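Local structure of 7,8-dihydro-6-hydroxymethylpterin pyrophosphokinase-dihydropteroate synthase (Plasmodium falciparum, 6JWS) at residues H530-P535 with G579-H584; T542-L547 with H584-K589; N553-R558 with I572-G577. The protein probably makes (7,8-dihydropterin-6-yl)methyl diphosphate with ATP and joins it to 4-aminobenzoate to give 7,8-dihydropteroate, two successive steps of folate biosynthesis. The protein carries 1 engineered substitution. One frame throughout, in Å; residues are numbered along the deposited sequence.

All three contacts lie in the pterin-binding TIM barrel. Interactions 1 and 3 both touch the pteroic acid: F580 of interaction 1 lies against the ligand, and D575 of interaction 3 binds its pterin end. Their centres are 14 Å apart, and K582 of interaction 1 joins them by reaching the backbone of I576 and G577. Interaction 2 lies at the protein surface, its centre 10 Å from that of interaction 1. Y544 of interaction 2 reaches A581, and R532 NH1 lies 2.8 Å from N543 O, so the two contacts are tied directly. Interactions 2 and 3 do not touch; their nearest atoms are about 6 Å apart.

Interaction 1 of 3, residues H530-P535 with G579-H584; sequences HKRGNP and GFAKKH. With PT1 (pteroic acid), chain I; ACT (acetate ion), chain M.
F580 packs its CB against CB of K531, 3.7 Å away, and K531 CB meets the ring obliquely. One face of the same ring lies over the pteroic acid, with C16 of the ligand 3.6 Å above the ring plane and offset toward its rim. F580 thus touches the loop through its CB and the ligand through its ring. One step along, A581 CB lies 3.8 Å from R532 CB. The polar centre is K582. Its chain bends at chi2 (99°) and brings NZ to the edge of the H530 imidazole, where it donates to ND1 at 2.9 Å, almost in the ring plane. The carbonyl oxygens of F580, I576 and G577 also surround NZ, so its three hydrogens must be shared among four acceptors. On the other edge, H530 NE2 gives a nearly straight bond (172°) to an acetate oxygen. R532 grips both oxygens of that acetate, probably from the crystallisation liquor, through NE and NH2. G579 and F580 belong to the pteroic acid pocket. The segments lie in the loops after strands 525-529 and 572-575, parallel neighbours in the TIM barrel. I551 of helix 547-564 and L590 of helix 584-592 pack on K582.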
loop_
_atom_site.group_PDB
_atom_site.type_symbol
_atom_site.label_atom_id
_atom_site.label_comp_id
_atom_site.label_asym_id
_atom_site.label_seq_id
_atom_site.Cartn_x
_atom_site.Cartn_y
_atom_site.Cartn_z
ATOM N N HIS B 530 5.425 -25.112 -3.433
ATOM C CA HIS B 530 4.903 -26.006 -2.407
ATOM C C HIS B 530 3.484 -26.478 -2.737
ATOM O O HIS B 530 2.585 -25.674 -2.981
ATOM C CB HIS B 530 4.842 -25.312 -1.042
ATOM C CG HIS B 530 4.251 -26.203 0.003
ATOM N ND1 HIS B 530 2.895 -26.222 0.278
ATOM C CD2 HIS B 530 4.820 -27.122 0.825
ATOM C CE1 HIS B 530 2.640 -27.109 1.219
ATOM N NE2 HIS B 530 3.804 -27.691 1.559
ATOM N N LYS B 531 3.282 -27.799 -2.695
ATOM C CA LYS B 531 1.958 -28.410 -2.675
ATOM C C LYS B 531 2.028 -29.684 -1.827
ATOM O O LYS B 531 3.109 -30.093 -1.396
ATOM C CB LYS B 531 1.470 -28.701 -4.101
ATOM C CG LYS B 531 2.266 -29.739 -4.880
ATOM C CD LYS B 531 1.556 -30.261 -6.153
ATOM C CE LYS B 531 2.026 -31.623 -6.654
ATOM N NZ LYS B 531 2.527 -32.545 -5.587
ATOM N N ARG B 532 0.855 -30.254 -1.529
ATOM C CA ARG B 532 0.722 -31.625 -1.069
ATOM C C ARG B 532 -0.350 -32.272 -1.947
ATOM O O ARG B 532 -1.320 -31.616 -2.320
ATOM C CB ARG B 532 0.249 -31.663 0.396
ATOM C CG ARG B 532 1.173 -31.029 1.427
ATOM C CD ARG B 532 0.415 -30.942 2.749
ATOM N NE ARG B 532 1.261 -30.617 3.893
ATOM C CZ ARG B 532 0.815 -30.454 5.139
ATOM N NH1 ARG B 532 -0.487 -30.547 5.383
ATOM N NH2 ARG B 532 1.666 -30.197 6.123
ATOM N N GLY B 533 -0.182 -33.544 -2.307
ATOM C CA GLY B 533 -1.272 -34.278 -2.943
ATOM C C GLY B 533 -1.404 -33.985 -4.442
ATOM O O GLY B 533 -0.479 -33.506 -5.094
ATOM N N ASN B 534 -2.575 -34.297 -4.996
ATOM C CA ASN B 534 -2.849 -34.043 -6.397
ATOM C C ASN B 534 -4.161 -33.274 -6.486
ATOM O O ASN B 534 -4.754 -32.967 -5.451
ATOM C CB ASN B 534 -2.910 -35.350 -7.190
ATOM C CG ASN B 534 -3.888 -36.344 -6.604
ATOM O OD1 ASN B 534 -5.028 -35.994 -6.272
ATOM N ND2 ASN B 534 -3.442 -37.583 -6.465
ATOM N N PRO B 535 -4.655 -32.940 -7.705
ATOM C CA PRO B 535 -5.932 -32.230 -7.838
ATOM C C PRO B 535 -7.091 -32.856 -7.057
ATOM O O PRO B 535 -7.951 -32.141 -6.546
ATOM C CB PRO B 535 -6.183 -32.173 -9.366
ATOM C CG PRO B 535 -4.778 -32.312 -9.978
ATOM C CD PRO B 535 -4.001 -33.185 -9.007
ATOM N N GLY B 579 -3.809 -22.083 -2.960
ATOM C CA GLY B 579 -4.858 -23.000 -3.397
ATOM C C GLY B 579 -4.401 -24.471 -3.473
ATOM O O GLY B 579 -5.210 -25.357 -3.747
ATOM N N PHE B 580 -3.114 -24.760 -3.237
ATOM C CA PHE B 580 -2.646 -26.137 -3.356
ATOM C C PHE B 580 -2.461 -26.742 -1.966
ATOM O O PHE B 580 -1.432 -26.522 -1.308
ATOM C CB PHE B 580 -1.324 -26.216 -4.123
ATOM C CG PHE B 580 -1.338 -26.018 -5.622
ATOM C CD1 PHE B 580 -1.419 -27.104 -6.483
ATOM C CD2 PHE B 580 -1.076 -24.762 -6.176
ATOM C CE1 PHE B 580 -1.293 -26.936 -7.850
ATOM C CE2 PHE B 580 -0.998 -24.583 -7.552
ATOM C CZ PHE B 580 -1.075 -25.679 -8.385
ATOM N N ALA B 581 -3.465 -27.515 -1.530
ATOM C CA ALA B 581 -3.542 -27.992 -0.158
ATOM C C ALA B 581 -3.533 -26.822 0.824
ATOM O O ALA B 581 -2.842 -26.871 1.853
ATOM C CB ALA B 581 -2.447 -28.997 0.171
ATOM N N LYS B 582 -4.319 -25.783 0.516
ATOM C CA LYS B 582 -4.583 -24.735 1.499
ATOM C C LYS B 582 -6.080 -24.422 1.488
ATOM O O LYS B 582 -6.662 -24.262 0.425
ATOM C CB LYS B 582 -3.760 -23.471 1.205
ATOM C CG LYS B 582 -2.263 -23.563 1.482
ATOM C CD LYS B 582 -1.450 -23.836 0.236
ATOM C CE LYS B 582 -0.039 -24.309 0.525
ATOM N NZ LYS B 582 0.666 -24.660 -0.729
ATOM N N LYS B 583 -6.701 -24.339 2.675
ATOM C CA LYS B 583 -8.024 -23.737 2.803
ATOM C C LYS B 583 -7.921 -22.264 2.398
ATOM O O LYS B 583 -6.827 -21.683 2.398
ATOM C CB LYS B 583 -8.575 -23.901 4.225
ATOM C CG LYS B 583 -8.790 -25.346 4.696
ATOM C CD LYS B 583 -10.111 -25.935 4.228
ATOM C CE LYS B 583 -10.387 -27.353 4.693
ATOM N NZ LYS B 583 -10.182 -28.354 3.613
ATOM N N HIS B 584 -9.073 -21.678 2.050
ATOM C CA HIS B 584 -9.161 -20.297 1.601
ATOM C C HIS B 584 -8.529 -19.345 2.611
ATOM O O HIS B 584 -7.722 -18.509 2.221
ATOM C CB HIS B 584 -10.601 -19.951 1.182
ATOM C CG HIS B 584 -11.093 -20.855 0.101
ATOM N ND1 HIS B 584 -10.226 -21.443 -0.821
ATOM C CD2 HIS B 584 -12.331 -21.300 -0.205
ATOM C CE1 HIS B 584 -10.918 -22.202 -1.657
ATOM N NE2 HIS B 584 -12.215 -22.132 -1.293
HETATM C C2 PT1 I . 0.739 -21.669 -9.255
HETATM C C3 PT1 I . 0.094 -22.490 -10.280
HETATM C C5 PT1 I . 0.979 -23.097 -11.280
HETATM N N6 PT1 I . -1.244 -22.694 -10.337
HETATM C C7 PT1 I . 2.872 -22.116 -10.187
HETATM N N9 PT1 I . 2.321 -22.874 -11.190
HETATM C C10 PT1 I . -1.758 -23.493 -11.309
HETATM N N11 PT1 I . 4.239 -21.924 -10.111
HETATM C C12 PT1 I . -0.921 -24.095 -12.240
HETATM C C21 PT1 I . -7.928 -23.129 -6.814
HETATM O O22 PT1 I . -8.925 -22.516 -7.286
HETATM O O1 PT1 I . -0.007 -21.089 -8.306
HETATM N N4 PT1 I . 2.081 -21.515 -9.258
HETATM N N8 PT1 I . 0.411 -23.874 -12.219
HETATM C C13 PT1 I . -3.243 -23.745 -11.326
HETATM N N14 PT1 I . -3.585 -24.616 -10.169
HETATM C C15 PT1 I . -4.616 -24.280 -9.358
HETATM C C16 PT1 I . -4.581 -24.619 -7.989
HETATM C C17 PT1 I . -5.736 -23.587 -9.924
HETATM C C18 PT1 I . -5.668 -24.243 -7.163
HETATM C C19 PT1 I . -6.825 -23.235 -9.088
HETATM C C20 PT1 I . -6.779 -23.545 -7.706
HETATM O O23 PT1 I . -7.884 -23.389 -5.600
HETATM C C ACT M . 4.658 -29.426 4.555
HETATM O O ACT M . 3.891 -29.638 3.570
HETATM O OXT ACT M . 4.397 -29.735 5.731
HETATM C CH3 ACT M . 5.973 -28.679 4.318
#

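Interaction 2 of 3, residues T542-L547 with H584-K589; sequences TNYDNL and HDQSIK. With ACT (acetate ion), chain N.
Q586 splits its amide nitrogen between the protein and a small ion, which is the odd feature here. NE2 donates to T542 O at 3.0 Å in a nearly straight bond (173°) that lies in the T542 carbonyl plane and in the amide plane. It also donates to an acetate oxygen at 3.1 Å. The acetate is probably from the crystallisation liquor. The other end of the amide is used as well. OE1 accepts from the backbone N of K583, the residue at the N-cap of this helix. T542 OG1 adds only a weak bond to OE1, at 3.4 Å. Together these partners fix the rotation of the amide. The chain of Q586 is extended beyond CG (chi2 172°), and this carries the amide from the helix across to the loop. Y544 CD1 lies 3.7 Å from Q586 NE2, with ring and amide planes 76° apart; the hydroxyl of Y544 is bonded to A581 O. Nearer the helix backbone, L547 fills the apolar part of the contact. Its CD2 lies 3.9 Å from Q586 CB and equally far from K589 CB. Its other methyl, CD1, sits 3.8 Å above one face of the Y544 ring, toward the rim, so leucine and tyrosine pack together. The contact is at the surface. It joins the end of the loop after strand 525-529, where helix 547-564 starts, to the first turns of helix 584-592. K702 of the second subunit packs on D585 and I588 of that same helix.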
loop_
_atom_site.group_PDB
_atom_site.type_symbol
_atom_site.label_atom_id
_atom_site.label_comp_id
_atom_site.label_asym_id
_atom_site.label_seq_id
_atom_site.Cartn_x
_atom_site.Cartn_y
_atom_site.Cartn_z
ATOM N N THR B 542 -4.596 -30.380 4.701
ATOM C CA THR B 542 -4.703 -28.989 5.095
ATOM C C THR B 542 -4.203 -28.740 6.522
ATOM O O THR B 542 -4.223 -27.592 7.006
ATOM C CB THR B 542 -6.153 -28.599 4.794
ATOM O OG1 THR B 542 -6.038 -27.712 3.687
ATOM C CG2 THR B 542 -6.941 -28.064 5.959
ATOM N N ASN B 543 -3.683 -29.788 7.166
ATOM C CA ASN B 543 -3.181 -29.639 8.527
ATOM C C ASN B 543 -1.698 -29.262 8.530
ATOM O O ASN B 543 -0.848 -30.008 8.066
ATOM C CB ASN B 543 -3.456 -30.872 9.396
ATOM C CG ASN B 543 -4.917 -31.272 9.449
ATOM O OD1 ASN B 543 -5.802 -30.417 9.396
ATOM N ND2 ASN B 543 -5.189 -32.572 9.570
ATOM N N TYR B 544 -1.389 -28.111 9.115
ATOM C CA TYR B 544 -0.022 -27.649 9.174
ATOM C C TYR B 544 0.316 -27.354 10.630
ATOM O O TYR B 544 -0.458 -26.714 11.332
ATOM C CB TYR B 544 0.148 -26.382 8.330
ATOM C CG TYR B 544 0.043 -26.609 6.845
ATOM C CD1 TYR B 544 -1.194 -26.575 6.204
ATOM C CD2 TYR B 544 1.187 -26.876 6.085
ATOM C CE1 TYR B 544 -1.293 -26.808 4.840
ATOM C CE2 TYR B 544 1.102 -27.113 4.719
ATOM C CZ TYR B 544 -0.141 -27.068 4.102
ATOM O OH TYR B 544 -0.228 -27.312 2.764
ATOM N N ASP B 545 1.490 -27.782 11.062
ATOM C CA ASP B 545 1.979 -27.378 12.364
ATOM C C ASP B 545 2.161 -25.848 12.433
ATOM O O ASP B 545 1.667 -25.198 13.336
ATOM C CB ASP B 545 3.255 -28.144 12.701
ATOM C CG ASP B 545 3.771 -27.742 14.063
ATOM O OD1 ASP B 545 2.943 -27.660 15.006
ATOM O OD2 ASP B 545 4.980 -27.468 14.165
ATOM N N ASN B 546 2.868 -25.265 11.466
ATOM C CA ASN B 546 3.019 -23.823 11.391
ATOM C C ASN B 546 2.952 -23.415 9.922
ATOM O O ASN B 546 3.960 -23.446 9.234
ATOM C CB ASN B 546 4.348 -23.394 12.018
ATOM C CG ASN B 546 4.448 -21.892 12.169
ATOM O OD1 ASN B 546 3.842 -21.135 11.402
ATOM N ND2 ASN B 546 5.213 -21.450 13.155
ATOM N N LEU B 547 1.764 -23.070 9.431
ATOM C CA LEU B 547 1.535 -22.935 8.000
ATOM C C LEU B 547 2.631 -22.099 7.334
ATOM O O LEU B 547 3.259 -22.524 6.364
ATOM C CB LEU B 547 0.136 -22.338 7.778
ATOM C CG LEU B 547 -0.130 -21.767 6.378
ATOM C CD1 LEU B 547 -0.524 -22.881 5.404
ATOM C CD2 LEU B 547 -1.227 -20.719 6.440
ATOM N N HIS B 584 -9.073 -21.678 2.050
ATOM C CA HIS B 584 -9.161 -20.297 1.601
ATOM C C HIS B 584 -8.529 -19.345 2.611
ATOM O O HIS B 584 -7.722 -18.509 2.221
ATOM C CB HIS B 584 -10.601 -19.951 1.182
ATOM C CG HIS B 584 -11.093 -20.855 0.101
ATOM N ND1 HIS B 584 -10.226 -21.443 -0.821
ATOM C CD2 HIS B 584 -12.331 -21.300 -0.205
ATOM C CE1 HIS B 584 -10.918 -22.202 -1.657
ATOM N NE2 HIS B 584 -12.215 -22.132 -1.293
ATOM N N ASP B 585 -8.835 -19.529 3.906
ATOM C CA ASP B 585 -8.235 -18.739 4.979
ATOM C C ASP B 585 -6.714 -18.915 5.043
ATOM O O ASP B 585 -6.020 -17.996 5.474
ATOM C CB ASP B 585 -8.921 -18.957 6.336
ATOM C CG ASP B 585 -10.319 -18.342 6.418
ATOM O OD1 ASP B 585 -10.560 -17.278 5.765
ATOM O OD2 ASP B 585 -11.180 -18.928 7.126
ATOM N N GLN B 586 -6.207 -20.081 4.609
ATOM C CA GLN B 586 -4.777 -20.362 4.648
ATOM C C GLN B 586 -4.093 -19.671 3.481
ATOM O O GLN B 586 -3.007 -19.131 3.643
ATOM C CB GLN B 586 -4.473 -21.867 4.675
ATOM C CG GLN B 586 -4.921 -22.538 5.965
ATOM C CD GLN B 586 -4.800 -24.044 5.937
ATOM O OE1 GLN B 586 -5.204 -24.692 4.965
ATOM N NE2 GLN B 586 -4.278 -24.623 7.021
ATOM N N SER B 587 -4.742 -19.704 2.312
ATOM C CA SER B 587 -4.264 -18.960 1.158
ATOM C C SER B 587 -4.122 -17.483 1.531
ATOM O O SER B 587 -3.077 -16.884 1.292
ATOM C CB SER B 587 -5.182 -19.151 -0.043
ATOM O OG SER B 587 -5.009 -20.440 -0.601
ATOM N N ILE B 588 -5.134 -16.930 2.212
ATOM C CA ILE B 588 -5.096 -15.533 2.633
ATOM C C ILE B 588 -3.952 -15.315 3.616
ATOM O O ILE B 588 -3.214 -14.328 3.534
ATOM C CB ILE B 588 -6.462 -15.079 3.198
ATOM C CG1 ILE B 588 -7.474 -14.895 2.067
ATOM C CG2 ILE B 588 -6.307 -13.792 3.982
ATOM C CD1 ILE B 588 -8.916 -15.281 2.434
ATOM N N LYS B 589 -3.798 -16.268 4.540
ATOM C CA LYS B 589 -2.790 -16.114 5.569
ATOM C C LYS B 589 -1.397 -16.103 4.953
ATOM O O LYS B 589 -0.551 -15.329 5.385
ATOM C CB LYS B 589 -2.872 -17.203 6.639
ATOM C CG LYS B 589 -1.907 -16.984 7.811
ATOM C CD LYS B 589 -2.487 -17.481 9.106
ATOM C CE LYS B 589 -1.434 -17.737 10.164
ATOM N NZ LYS B 589 -0.848 -16.466 10.657
HETATM C C ACT N . -3.927 -22.613 9.727
HETATM O O ACT N . -3.009 -23.437 9.607
HETATM O OXT ACT N . -3.740 -21.385 9.837
HETATM C CH3 ACT N . -5.388 -23.134 9.747
#

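Interaction 3 of 3, residues N553-R558 with I572-G577; sequences NYLEQR and ILFDIG. With PT1 (pteroic acid), chain I.
Helix 553-558 and strand 572-575 run nearly antiparallel, at 160°, with their axes 9.2 Å apart at the closest approach. L555 and F574 stand nearest each other, with CA atoms 6.6 Å apart. Both side chains start toward the opposite segment and slide past each other in opposite directions. L555 CB meets F574 CD2 at 3.4 Å, coming obliquely to the ring. L555 CD1 ends 3.6 Å from D575 O, beside the strand backbone. On the next helix residue, E556 CG touches F574 CE2 at 4.1 Å. The carboxylate of E556 goes elsewhere, to the hydroxyl of Y600, whose ring also stacks on F574. D575 starts away from the helix. Its CG is anti to the backbone N (chi1 -176°), and this torsion turns the carboxylate to the ligand. OD2 accepts from N11 of the pteroic acid at 2.8 Å and lies 2.6 Å from N4. OD1 accepts from G577 N at 2.9 Å, met from above the carboxylate plane, in an Asx turn that steadies the buried group. Strand 525-529, helix 547-564 and strand 572-575 make a beta-alpha-beta crossover of the TIM barrel. F574, on the helix side of strand 572-575, packs on the helix, while D575, on the other side, binds the pterin, as in the dihydropteroate synthase family.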
loop_
_atom_site.group_PDB
_atom_site.type_symbol
_atom_site.label_atom_id
_atom_site.label_comp_id
_atom_site.label_asym_id
_atom_site.label_seq_id
_atom_site.Cartn_x
_atom_site.Cartn_y
_atom_site.Cartn_z
ATOM N N ASN B 553 10.185 -23.160 5.178
ATOM C CA ASN B 553 11.266 -24.109 5.470
ATOM C C ASN B 553 11.358 -25.173 4.375
ATOM O O ASN B 553 12.444 -25.530 3.961
ATOM C CB ASN B 553 11.182 -24.722 6.875
ATOM C CG ASN B 553 11.501 -23.710 7.961
ATOM O OD1 ASN B 553 12.372 -22.860 7.759
ATOM N ND2 ASN B 553 10.799 -23.769 9.092
ATOM N N TYR B 554 10.220 -25.657 3.875
ATOM C CA TYR B 554 10.207 -26.615 2.779
ATOM C C TYR B 554 10.939 -26.091 1.535
ATOM O O TYR B 554 11.816 -26.764 1.005
ATOM C CB TYR B 554 8.764 -27.025 2.474
ATOM C CG TYR B 554 8.606 -27.861 1.233
ATOM C CD1 TYR B 554 8.440 -27.255 -0.008
ATOM C CD2 TYR B 554 8.596 -29.262 1.296
ATOM C CE1 TYR B 554 8.294 -28.012 -1.161
ATOM C CE2 TYR B 554 8.401 -30.032 0.153
ATOM C CZ TYR B 554 8.246 -29.404 -1.070
ATOM O OH TYR B 554 8.102 -30.129 -2.220
ATOM N N LEU B 555 10.592 -24.886 1.078
ATOM C CA LEU B 555 11.187 -24.240 -0.086
ATOM C C LEU B 555 12.686 -24.007 0.098
ATOM O O LEU B 555 13.458 -24.218 -0.839
ATOM C CB LEU B 555 10.420 -22.934 -0.371
ATOM C CG LEU B 555 8.976 -23.176 -0.827
ATOM C CD1 LEU B 555 8.184 -21.869 -0.936
ATOM C CD2 LEU B 555 8.953 -23.930 -2.161
ATOM N N GLU B 556 13.094 -23.592 1.308
ATOM C CA GLU B 556 14.500 -23.377 1.623
ATOM C C GLU B 556 15.267 -24.698 1.574
ATOM O O GLU B 556 16.388 -24.744 1.049
ATOM C CB GLU B 556 14.662 -22.727 3.004
ATOM C CG GLU B 556 14.247 -21.254 3.011
ATOM C CD GLU B 556 14.296 -20.617 4.400
ATOM O OE1 GLU B 556 13.833 -21.248 5.361
ATOM O OE2 GLU B 556 14.790 -19.491 4.525
ATOM N N GLN B 557 14.660 -25.779 2.087
ATOM C CA GLN B 557 15.296 -27.087 1.965
ATOM C C GLN B 557 15.476 -27.453 0.485
ATOM O O GLN B 557 16.542 -27.917 0.089
ATOM C CB GLN B 557 14.667 -28.138 2.908
ATOM C CG GLN B 557 15.076 -27.965 4.382
ATOM C CD GLN B 557 14.327 -28.731 5.469
ATOM O OE1 GLN B 557 13.913 -28.154 6.490
ATOM N NE2 GLN B 557 14.158 -30.041 5.294
ATOM N N ARG B 558 14.468 -27.178 -0.361
ATOM C CA ARG B 558 14.592 -27.501 -1.782
ATOM C C ARG B 558 15.700 -26.684 -2.450
ATOM O O ARG B 558 16.478 -27.212 -3.258
ATOM C CB ARG B 558 13.293 -27.267 -2.567
ATOM C CG ARG B 558 12.143 -28.162 -2.149
ATOM C CD ARG B 558 12.645 -29.591 -2.133
ATOM N NE ARG B 558 12.864 -30.175 -3.440
ATOM C CZ ARG B 558 13.550 -31.295 -3.651
ATOM N NH1 ARG B 558 14.144 -31.918 -2.647
ATOM N NH2 ARG B 558 13.690 -31.761 -4.881
ATOM N N ILE B 572 16.835 -19.405 -8.691
ATOM C CA ILE B 572 15.802 -20.228 -8.071
ATOM C C ILE B 572 14.744 -19.304 -7.480
ATOM O O ILE B 572 15.073 -18.446 -6.671
ATOM C CB ILE B 572 16.429 -21.109 -6.968
ATOM C CG1 ILE B 572 17.507 -22.026 -7.558
ATOM C CG2 ILE B 572 15.361 -21.886 -6.208
ATOM C CD1 ILE B 572 18.389 -22.688 -6.534
ATOM N N LEU B 573 13.480 -19.501 -7.867
ATOM C CA LEU B 573 12.388 -18.674 -7.384
ATOM C C LEU B 573 11.462 -19.526 -6.527
ATOM O O LEU B 573 11.390 -20.742 -6.731
ATOM C CB LEU B 573 11.681 -18.095 -8.603
ATOM C CG LEU B 573 12.609 -17.280 -9.511
ATOM C CD1 LEU B 573 12.814 -17.985 -10.834
ATOM C CD2 LEU B 573 12.029 -15.903 -9.748
ATOM N N PHE B 574 10.818 -18.881 -5.542
ATOM C CA PHE B 574 9.951 -19.544 -4.582
ATOM C C PHE B 574 8.502 -19.251 -4.921
ATOM O O PHE B 574 8.171 -18.132 -5.324
ATOM C CB PHE B 574 10.145 -18.979 -3.171
ATOM C CG PHE B 574 11.448 -19.325 -2.495
ATOM C CD1 PHE B 574 12.662 -19.053 -3.101
ATOM C CD2 PHE B 574 11.471 -19.818 -1.207
ATOM C CE1 PHE B 574 13.852 -19.362 -2.450
ATOM C CE2 PHE B 574 12.654 -20.156 -0.569
ATOM C CZ PHE B 574 13.845 -19.939 -1.196
ATOM N N ASP B 575 7.648 -20.258 -4.683
ATOM C CA ASP B 575 6.213 -20.118 -4.874
ATOM C C ASP B 575 5.510 -20.880 -3.749
ATOM O O ASP B 575 5.737 -22.074 -3.569
ATOM C CB ASP B 575 5.805 -20.535 -6.297
ATOM C CG ASP B 575 4.329 -20.326 -6.601
ATOM O OD1 ASP B 575 3.557 -20.061 -5.655
ATOM O OD2 ASP B 575 3.950 -20.376 -7.796
ATOM N N ILE B 576 4.631 -20.193 -3.016
ATOM C CA ILE B 576 3.982 -20.722 -1.819
ATOM C C ILE B 576 2.836 -21.665 -2.197
ATOM O O ILE B 576 2.297 -22.351 -1.332
ATOM C CB ILE B 576 3.435 -19.551 -0.997
ATOM C CG1 ILE B 576 2.748 -18.586 -1.968
ATOM C CG2 ILE B 576 4.584 -18.867 -0.264
ATOM C CD1 ILE B 576 1.677 -17.787 -1.358
ATOM N N GLY B 577 2.421 -21.627 -3.470
ATOM C CA GLY B 577 1.401 -22.510 -4.018
ATOM C C GLY B 577 -0.007 -22.220 -3.495
ATOM O O GLY B 577 -0.639 -23.089 -2.887
HETATM C C2 PT1 I . 0.739 -21.669 -9.255
HETATM C C3 PT1 I . 0.094 -22.490 -10.280
HETATM C C5 PT1 I . 0.979 -23.097 -11.280
HETATM N N6 PT1 I . -1.244 -22.694 -10.337
HETATM C C7 PT1 I . 2.872 -22.116 -10.187
HETATM N N9 PT1 I . 2.321 -22.874 -11.190
HETATM C C10 PT1 I . -1.758 -23.493 -11.309
HETATM N N11 PT1 I . 4.239 -21.924 -10.111
HETATM C C12 PT1 I . -0.921 -24.095 -12.240
HETATM C C21 PT1 I . -7.928 -23.129 -6.814
HETATM O O22 PT1 I . -8.925 -22.516 -7.286
HETATM O O1 PT1 I . -0.007 -21.089 -8.306
HETATM N N4 PT1 I . 2.081 -21.515 -9.258
HETATM N N8 PT1 I . 0.411 -23.874 -12.219
HETATM C C13 PT1 I . -3.243 -23.745 -11.326
HETATM N N14 PT1 I . -3.585 -24.616 -10.169
HETATM C C15 PT1 I . -4.616 -24.280 -9.358
HETATM C C16 PT1 I . -4.581 -24.619 -7.989
HETATM C C17 PT1 I . -5.736 -23.587 -9.924
HETATM C C18 PT1 I . -5.668 -24.243 -7.163
HETATM C C19 PT1 I . -6.825 -23.235 -9.088
HETATM C C20 PT1 I . -6.779 -23.545 -7.706
HETATM O O23 PT1 I . -7.884 -23.389 -5.600
#